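Local coordinates for protein mevalonate 3-kinase (Thermoplasma acidophilum, PDB 4RKS) that phosphorylates (R)-mevalonate at its 3-hydroxyl with ATP, a step of the alternative mevalonate pathway of extremely acidophilic Thermoplasmatales, at residues A[22-27]-A[68-73]; A[75-80]-A[110-115]. One frame throughout, in Å; residues are numbered along the deposited sequence.

Contact 1: residues A[22-27]-A[68-73]; sequences YRSIGS and ETRIYA
Arg70 folds back across the neighbouring strand to reach Ser24 and Gly26. Its chain leaves with CG anti to the backbone N (chi1 170°) and then bends twice, which brings the guanidinium over residues 24-26. NH1 gives a hydrogen bond to Ser24 OG at 2.8 Å, a bent one in which the oxygen lies somewhat out of the guanidinium plane. One face of the same group rests on the peptide of Gly26, whose N sits 3.5 Å from NH1; a residue without a side chain lets the flat group come this close. A water accepts from both Gly26 N and Arg70 NH1, and a weak, long ion pair leads from NH1 to Glu337. On the side of the sheet that carries Arg70, Ser24 CB packs against Tyr72 CB at 3.5 Å, while the phenol ring extends away.

The other side of the sheet, with Ile25, Ser27, Thr69 and Ile71, is buried. Ile25 and Ile71 form a hydrogen-bonded pair there, exchanging Ile25 N to Ile71 O (2.9 Å) and Ile71 N to Ile25 O (3.0 Å). Their branched side chains touch each other only loosely and pack on Ala137 of helix 128-141. Beside them Ser27 OG meets Thr69 CB at 3.4 Å; Ser27 OG bonds the carbonyl O of Ser133, and Thr69 OG1 bonds Ser133 OG. Small hydroxylated residues thus suit a seam where strands and helix lie close. On its other edge strand 24-34 begins with a classic beta bulge, Arg23 and Ser24 both facing Glu337; toward 68-73 it keeps the regular antiparallel pairing of a GHMP-kinase N-terminal domain.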
ATOM      1  N   TYR A  22     -24.864 -19.196  -1.968  1.00 40.76           N
ATOM      2  CA  TYR A  22     -23.626 -19.599  -1.299  1.00 32.33           C
ATOM      3  C   TYR A  22     -23.622 -19.123   0.150  1.00 28.13           C
ATOM      4  O   TYR A  22     -24.535 -18.417   0.574  1.00 25.74           O
ATOM      5  CB  TYR A  22     -22.403 -19.039  -2.037  1.00 31.27           C
ATOM      6  CG  TYR A  22     -22.275 -19.511  -3.472  1.00 36.89           C
ATOM      7  CD1 TYR A  22     -21.588 -20.679  -3.779  1.00 40.43           C
ATOM      8  CD2 TYR A  22     -22.843 -18.789  -4.519  1.00 38.61           C
ATOM      9  CE1 TYR A  22     -21.471 -21.120  -5.094  1.00 41.52           C
ATOM     10  CE2 TYR A  22     -22.727 -19.222  -5.836  1.00 41.11           C
ATOM     11  CZ  TYR A  22     -22.037 -20.388  -6.114  1.00 43.20           C
ATOM     12  OH  TYR A  22     -21.913 -20.827  -7.415  1.00 50.62           O
ATOM     13  N   ARG A  23     -22.590 -19.500   0.904  1.00 25.42           N
ATOM     14  CA  ARG A  23     -22.485 -19.095   2.308  1.00 21.95           C
ATOM     15  C   ARG A  23     -21.320 -18.142   2.580  1.00 21.62           C
ATOM     16  O   ARG A  23     -21.392 -17.330   3.487  1.00 21.03           O
ATOM     17  CB  ARG A  23     -22.354 -20.330   3.194  1.00 29.82           C
ATOM     18  CG  ARG A  23     -23.598 -21.198   3.163  1.00 38.41           C
ATOM     19  CD  ARG A  23     -23.287 -22.633   3.556  1.00 42.17           C
ATOM     20  NE  ARG A  23     -24.502 -23.442   3.597  1.00 51.12           N
ATOM     21  CZ  ARG A  23     -25.193 -23.699   4.702  1.00 51.86           C
ATOM     22  NH1 ARG A  23     -24.783 -23.225   5.872  1.00 55.65           N
ATOM     23  NH2 ARG A  23     -26.288 -24.441   4.640  1.00 52.59           N
ATOM     24  N   SER A  24     -20.254 -18.234   1.784  1.00 20.72           N
ATOM     25  CA  SER A  24     -19.069 -17.424   2.021  1.00 20.63           C
ATOM     26  C   SER A  24     -18.175 -17.300   0.795  1.00 22.90           C
ATOM     27  O   SER A  24     -18.275 -18.083  -0.149  1.00 20.31           O
ATOM     28  CB  SER A  24     -18.247 -18.016   3.161  1.00 19.24           C
ATOM     29  OG  SER A  24     -17.536 -19.153   2.696  1.00 21.55           O
ATOM     30  N   ILE A  25     -17.286 -16.319   0.822  1.00 20.34           N
ATOM     31  CA  ILE A  25     -16.260 -16.210  -0.210  1.00 25.23           C
ATOM     32  C   ILE A  25     -14.971 -15.714   0.424  1.00 24.06           C
ATOM     33  O   ILE A  25     -14.995 -14.888   1.328  1.00 20.25           O
ATOM     34  CB  ILE A  25     -16.681 -15.270  -1.378  1.00 25.08           C
ATOM     35  CG1 ILE A  25     -15.663 -15.345  -2.520  1.00 17.64           C
ATOM     36  CG2 ILE A  25     -16.861 -13.830  -0.904  1.00 17.98           C
ATOM     37  CD1 ILE A  25     -16.113 -14.662  -3.804  1.00 25.28           C
ATOM     38  N   GLY A  26     -13.845 -16.247  -0.035  1.00 19.44           N
ATOM     39  CA  GLY A  26     -12.552 -15.812   0.440  1.00 21.03           C
ATOM     40  C   GLY A  26     -11.771 -15.042  -0.606  1.00 18.40           C
ATOM     41  O   GLY A  26     -12.006 -15.184  -1.811  1.00 19.30           O
ATOM     42  N   SER A  27     -10.834 -14.224  -0.152  1.00 18.83           N
ATOM     43  CA  SER A  27      -9.990 -13.458  -1.072  1.00 20.36           C
ATOM     44  C   SER A  27      -8.636 -13.186  -0.439  1.00 19.80           C
ATOM     45  O   SER A  27      -8.452 -13.433   0.746  1.00 25.28           O
ATOM     46  CB  SER A  27     -10.670 -12.149  -1.468  1.00 19.50           C
ATOM     47  OG  SER A  27     -10.981 -11.382  -0.319  1.00 23.32           O
ATOM     48  N   GLU A  68      -5.518 -12.272   4.084  1.00 20.81           N
ATOM     49  CA  GLU A  68      -6.606 -13.178   3.671  1.00 21.18           C
ATOM     50  C   GLU A  68      -7.942 -12.818   4.329  1.00 25.40           C
ATOM     51  O   GLU A  68      -8.027 -12.588   5.538  1.00 26.88           O
ATOM     52  CB  GLU A  68      -6.271 -14.627   3.986  1.00 22.89           C
ATOM     53  CG  GLU A  68      -5.018 -15.148   3.289  1.00 26.16           C
ATOM     54  CD  GLU A  68      -4.809 -16.630   3.535  1.00 33.68           C
ATOM     55  OE1 GLU A  68      -5.455 -17.185   4.459  1.00 32.76           O
ATOM     56  OE2 GLU A  68      -3.999 -17.236   2.804  1.00 35.79           O
ATOM     57  N   THR A  69      -8.983 -12.805   3.512  1.00 24.78           N
ATOM     58  CA  THR A  69     -10.290 -12.300   3.900  1.00 26.96           C
ATOM     59  C   THR A  69     -11.360 -13.351   3.694  1.00 23.75           C
ATOM     60  O   THR A  69     -11.300 -14.116   2.738  1.00 21.60           O
ATOM     61  CB  THR A  69     -10.644 -11.045   3.084  1.00 24.35           C
ATOM     62  OG1 THR A  69      -9.920  -9.944   3.614  1.00 23.19           O
ATOM     63  CG2 THR A  69     -12.145 -10.731   3.132  1.00 26.84           C
ATOM     64  N   ARG A  70     -12.339 -13.380   4.596  1.00 19.13           N
ATOM     65  CA  ARG A  70     -13.518 -14.225   4.453  1.00 18.91           C
ATOM     66  C   ARG A  70     -14.763 -13.365   4.731  1.00 22.11           C
ATOM     67  O   ARG A  70     -14.907 -12.772   5.813  1.00 23.34           O
ATOM     68  CB  ARG A  70     -13.424 -15.429   5.405  1.00 27.52           C
ATOM     69  CG  ARG A  70     -14.676 -16.287   5.560  1.00 37.15           C
ATOM     70  CD  ARG A  70     -14.938 -17.198   4.378  1.00 40.70           C
ATOM     71  NE  ARG A  70     -13.737 -17.885   3.920  1.00 36.87           N
ATOM     72  CZ  ARG A  70     -13.681 -18.662   2.839  1.00 34.05           C
ATOM     73  NH1 ARG A  70     -14.773 -18.879   2.098  1.00 29.41           N
ATOM     74  NH2 ARG A  70     -12.529 -19.225   2.498  1.00 23.67           N
ATOM     75  N   ILE A  71     -15.639 -13.266   3.741  1.00 18.21           N
ATOM     76  CA  ILE A  71     -16.927 -12.576   3.915  1.00 18.61           C
ATOM     77  C   ILE A  71     -18.025 -13.611   3.809  1.00 22.61           C
ATOM     78  O   ILE A  71     -18.063 -14.388   2.852  1.00 24.13           O
ATOM     79  CB  ILE A  71     -17.125 -11.457   2.892  1.00 18.48           C
ATOM     80  CG1 ILE A  71     -16.136 -10.329   3.183  1.00 24.98           C
ATOM     81  CG2 ILE A  71     -18.581 -10.930   2.925  1.00 18.94           C
ATOM     82  CD1 ILE A  71     -15.959  -9.347   2.049  1.00 23.77           C
ATOM     83  N   TYR A  72     -18.897 -13.659   4.813  1.00 19.45           N
ATOM     84  CA  TYR A  72     -19.849 -14.760   4.894  1.00 19.84           C
ATOM     85  C   TYR A  72     -21.196 -14.312   5.436  1.00 20.46           C
ATOM     86  O   TYR A  72     -21.278 -13.380   6.240  1.00 20.65           O
ATOM     87  CB  TYR A  72     -19.272 -15.896   5.762  1.00 19.87           C
ATOM     88  CG  TYR A  72     -18.856 -15.462   7.163  1.00 30.20           C
ATOM     89  CD1 TYR A  72     -17.651 -14.800   7.380  1.00 25.49           C
ATOM     90  CD2 TYR A  72     -19.672 -15.704   8.256  1.00 30.68           C
ATOM     91  CE1 TYR A  72     -17.264 -14.411   8.660  1.00 26.56           C
ATOM     92  CE2 TYR A  72     -19.300 -15.316   9.537  1.00 28.46           C
ATOM     93  CZ  TYR A  72     -18.094 -14.673   9.730  1.00 29.28           C
ATOM     94  OH  TYR A  72     -17.721 -14.283  10.996  1.00 27.32           O
ATOM     95  N   ALA A  73     -22.258 -14.974   4.980  1.00 20.95           N
ATOM     96  CA  ALA A  73     -23.600 -14.740   5.526  1.00 26.64           C
ATOM     97  C   ALA A  73     -23.592 -14.974   7.031  1.00 25.25           C
ATOM     98  O   ALA A  73     -22.919 -15.894   7.507  1.00 22.87           O
ATOM     99  CB  ALA A  73     -24.616 -15.644   4.864  1.00 24.08           C
TER
HETATM  100  O   HOH W   1     -22.100 -18.242   6.076  1.00 22.37           O
HETATM  101  O   HOH W   2     -14.106 -19.145  -1.112  1.00 18.95           O

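Contact 2: residues A[75-80]-A[110-115]; sequences EATHIY and TKTVSY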
ATOM      1  N   GLU A  75     -25.932 -13.962  11.091  1.00 24.22           N
ATOM      2  CA  GLU A  75     -27.165 -13.469  11.707  1.00 28.08           C
ATOM      3  C   GLU A  75     -27.040 -12.015  12.149  1.00 30.14           C
ATOM      4  O   GLU A  75     -28.036 -11.298  12.277  1.00 26.94           O
ATOM      5  CB  GLU A  75     -27.565 -14.329  12.906  1.00 26.94           C
ATOM      6  CG  GLU A  75     -28.267 -15.618  12.539  1.00 38.28           C
ATOM      7  CD  GLU A  75     -27.314 -16.755  12.242  1.00 46.39           C
ATOM      8  OE1 GLU A  75     -26.131 -16.678  12.646  1.00 38.06           O
ATOM      9  OE2 GLU A  75     -27.756 -17.735  11.601  1.00 53.76           O
ATOM     10  N   ALA A  76     -25.804 -11.605  12.405  1.00 28.95           N
ATOM     11  CA  ALA A  76     -25.478 -10.250  12.811  1.00 25.93           C
ATOM     12  C   ALA A  76     -24.112  -9.908  12.239  1.00 25.42           C
ATOM     13  O   ALA A  76     -23.342 -10.804  11.901  1.00 27.44           O
ATOM     14  CB  ALA A  76     -25.488 -10.125  14.322  1.00 25.33           C
ATOM     15  N   THR A  77     -23.808  -8.622  12.114  1.00 23.69           N
ATOM     16  CA  THR A  77     -22.562  -8.225  11.477  1.00 26.73           C
ATOM     17  C   THR A  77     -21.397  -8.207  12.474  1.00 28.66           C
ATOM     18  O   THR A  77     -21.425  -7.482  13.474  1.00 23.38           O
ATOM     19  CB  THR A  77     -22.705  -6.859  10.814  1.00 34.60           C
ATOM     20  OG1 THR A  77     -23.747  -6.933   9.836  1.00 36.53           O
ATOM     21  CG2 THR A  77     -21.403  -6.452  10.123  1.00 31.06           C
ATOM     22  N   HIS A  78     -20.402  -9.044  12.203  1.00 22.34           N
ATOM     23  CA  HIS A  78     -19.165  -9.100  12.986  1.00 24.99           C
ATOM     24  C   HIS A  78     -17.954  -8.753  12.124  1.00 23.89           C
ATOM     25  O   HIS A  78     -17.875  -9.132  10.952  1.00 21.61           O
ATOM     26  CB  HIS A  78     -18.938 -10.483  13.595  1.00 22.33           C
ATOM     27  CG  HIS A  78     -20.044 -10.955  14.487  1.00 28.04           C
ATOM     28  ND1 HIS A  78     -20.023 -10.789  15.856  1.00 30.08           N
ATOM     29  CD2 HIS A  78     -21.192 -11.617  14.206  1.00 28.32           C
ATOM     30  CE1 HIS A  78     -21.119 -11.310  16.379  1.00 31.22           C
ATOM     31  NE2 HIS A  78     -21.848 -11.817  15.398  1.00 32.02           N
ATOM     32  N   ILE A  79     -17.014  -8.027  12.718  1.00 22.28           N
ATOM     33  CA  ILE A  79     -15.738  -7.711  12.084  1.00 20.95           C
ATOM     34  C   ILE A  79     -14.641  -8.296  12.952  1.00 20.98           C
ATOM     35  O   ILE A  79     -14.590  -8.009  14.145  1.00 21.52           O
ATOM     36  CB  ILE A  79     -15.509  -6.195  11.952  1.00 31.02           C
ATOM     37  CG1 ILE A  79     -16.707  -5.516  11.283  1.00 29.87           C
ATOM     38  CG2 ILE A  79     -14.193  -5.916  11.238  1.00 31.91           C
ATOM     39  CD1 ILE A  79     -17.028  -6.070   9.948  1.00 26.09           C
ATOM     40  N   TYR A  80     -13.773  -9.109  12.365  1.00 20.46           N
ATOM     41  CA  TYR A  80     -12.666  -9.722  13.102  1.00 27.29           C
ATOM     42  C   TYR A  80     -11.324  -9.427  12.437  1.00 26.18           C
ATOM     43  O   TYR A  80     -11.182  -9.597  11.228  1.00 24.41           O
ATOM     44  CB  TYR A  80     -12.831 -11.248  13.203  1.00 22.42           C
ATOM     45  CG  TYR A  80     -14.031 -11.719  13.991  1.00 25.33           C
ATOM     46  CD1 TYR A  80     -14.013 -11.729  15.380  1.00 24.02           C
ATOM     47  CD2 TYR A  80     -15.174 -12.180  13.345  1.00 20.99           C
ATOM     48  CE1 TYR A  80     -15.121 -12.161  16.112  1.00 30.28           C
ATOM     49  CE2 TYR A  80     -16.283 -12.608  14.062  1.00 31.19           C
ATOM     50  CZ  TYR A  80     -16.254 -12.592  15.443  1.00 30.42           C
ATOM     51  OH  TYR A  80     -17.337 -13.042  16.161  1.00 38.68           O
ATOM     52  N   THR A 110     -28.972 -13.087   1.834  1.00 28.97           N
ATOM     53  CA  THR A 110     -29.126 -12.114   2.915  1.00 26.07           C
ATOM     54  C   THR A 110     -28.196 -10.916   2.722  1.00 26.52           C
ATOM     55  O   THR A 110     -27.118 -11.039   2.139  1.00 28.12           O
ATOM     56  CB  THR A 110     -28.864 -12.765   4.294  1.00 29.81           C
ATOM     57  OG1 THR A 110     -28.906 -11.768   5.314  1.00 23.99           O
ATOM     58  CG2 THR A 110     -27.510 -13.444   4.329  1.00 23.11           C
ATOM     59  N   LYS A 111     -28.640  -9.753   3.184  1.00 24.93           N
ATOM     60  CA  LYS A 111     -27.802  -8.560   3.228  1.00 25.09           C
ATOM     61  C   LYS A 111     -26.856  -8.565   4.424  1.00 28.22           C
ATOM     62  O   LYS A 111     -25.940  -7.752   4.482  1.00 26.10           O
ATOM     63  CB  LYS A 111     -28.649  -7.288   3.299  1.00 26.64           C
ATOM     64  CG  LYS A 111     -29.561  -7.045   2.119  1.00 41.16           C
ATOM     65  CD  LYS A 111     -30.426  -5.810   2.366  1.00 48.73           C
ATOM     66  CE  LYS A 111     -31.330  -5.510   1.179  1.00 54.27           C
ATOM     67  NZ  LYS A 111     -32.158  -4.282   1.402  1.00 57.37           N
ATOM     68  N   THR A 112     -27.091  -9.442   5.397  1.00 26.31           N
ATOM     69  CA  THR A 112     -26.276  -9.417   6.615  1.00 32.50           C
ATOM     70  C   THR A 112     -25.015 -10.278   6.453  1.00 30.14           C
ATOM     71  O   THR A 112     -25.109 -11.496   6.362  1.00 22.30           O
ATOM     72  CB  THR A 112     -27.069  -9.898   7.839  1.00 28.72           C
ATOM     73  OG1 THR A 112     -28.223  -9.077   8.008  1.00 30.10           O
ATOM     74  CG2 THR A 112     -26.218  -9.794   9.098  1.00 31.46           C
ATOM     75  N   VAL A 113     -23.843  -9.645   6.394  1.00 23.12           N
ATOM     76  CA  VAL A 113     -22.598 -10.409   6.237  1.00 21.16           C
ATOM     77  C   VAL A 113     -21.552 -10.001   7.266  1.00 23.44           C
ATOM     78  O   VAL A 113     -21.589  -8.890   7.794  1.00 22.93           O
ATOM     79  CB  VAL A 113     -21.968 -10.257   4.824  1.00 21.49           C
ATOM     80  CG1 VAL A 113     -22.883 -10.831   3.755  1.00 25.78           C
ATOM     81  CG2 VAL A 113     -21.588  -8.781   4.524  1.00 20.37           C
ATOM     82  N   SER A 114     -20.628 -10.915   7.550  1.00 25.10           N
ATOM     83  CA  SER A 114     -19.534 -10.635   8.473  1.00 20.63           C
ATOM     84  C   SER A 114     -18.188 -10.683   7.732  1.00 24.36           C
ATOM     85  O   SER A 114     -18.080 -11.258   6.652  1.00 24.79           O
ATOM     86  CB  SER A 114     -19.543 -11.627   9.651  1.00 20.98           C
ATOM     87  OG  SER A 114     -20.564 -11.315  10.582  1.00 21.69           O
ATOM     88  N   TYR A 115     -17.177 -10.053   8.323  1.00 22.51           N
ATOM     89  CA  TYR A 115     -15.855  -9.920   7.710  1.00 21.58           C
ATOM     90  C   TYR A 115     -14.794 -10.453   8.667  1.00 19.27           C
ATOM     91  O   TYR A 115     -14.733 -10.047   9.815  1.00 19.65           O
ATOM     92  CB  TYR A 115     -15.580  -8.445   7.354  1.00 22.53           C
ATOM     93  CG  TYR A 115     -14.130  -8.063   7.037  1.00 24.88           C
ATOM     94  CD1 TYR A 115     -13.432  -8.642   5.981  1.00 29.74           C
ATOM     95  CD2 TYR A 115     -13.482  -7.090   7.785  1.00 31.08           C
ATOM     96  CE1 TYR A 115     -12.114  -8.265   5.700  1.00 31.89           C
ATOM     97  CE2 TYR A 115     -12.182  -6.707   7.508  1.00 27.78           C
ATOM     98  CZ  TYR A 115     -11.501  -7.292   6.476  1.00 26.72           C
ATOM     99  OH  TYR A 115     -10.212  -6.887   6.230  1.00 30.55           O
TER
HETATM  100  O   HOH W   3     -23.563  -6.996   7.029  1.00 39.11           O
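A short parallel pairing at the edge of the N-terminal domain joins 75-80 to 110-115, the latter ending on Tyr115 of the ATP site. Tyr115 is gripped at both ends of its backbone: its N donates to His78 O at 2.9 Å, and its O accepts from Tyr80 N at 2.9 Å. Just before this pairing, a side chain takes over the backbone's part, since His78 N donates to Ser114 OG (2.8 Å). That hydroxyl also bonds Asp74 and lies in the plane of the His78 imidazole, at its edge, while ND1 of the ring is held by Glu85.

On the buried face Ile79 and Tyr115 cross obliquely. With CG2 anti to the backbone N (chi1 -52° for CG1), Ile79 sets this methyl at the ring edge, 3.7 Å from Tyr115 CD2, and its CD1 beside Tyr115 CB. The two arms of the branched isoleucine thus reach different parts of Tyr115, and Val93 of helix 92-99 touches both residues. Toward the solvent, Thr112 CG2 lies 3.8 Å from Ala76 C, and a water links Thr77 OG1 to Val113 N. Thr110 OG1 accepts from Thr112 N, an ST turn leading into the strand that carries Tyr115 to the nucleotide site.

How the contacts relate
Contacts 1 and 2 adjoin in the N-terminal domain, and strand 66-73 borders strand 113-120. The chain passes from the second segment of contact 1 almost directly into the first of contact 2. Tyr72 O and Ser114 N, 2.9 Å apart, probably share a hydrogen bond. Both are partly buried, contact 1 rather more: six of its eleven touching residues are buried against four of ten in contact 2, which lies farther from the chain's centre. Contact 1 has backbone bonds along its length and an arginine lying over Ser24 and Gly26; contact 2 relies on a serine hydroxyl and a water where strand geometry gives out. Helix 128-141 backs the first and helix 92-99 the second, while helix 101-108 reaches both through Phe104 and Phe108.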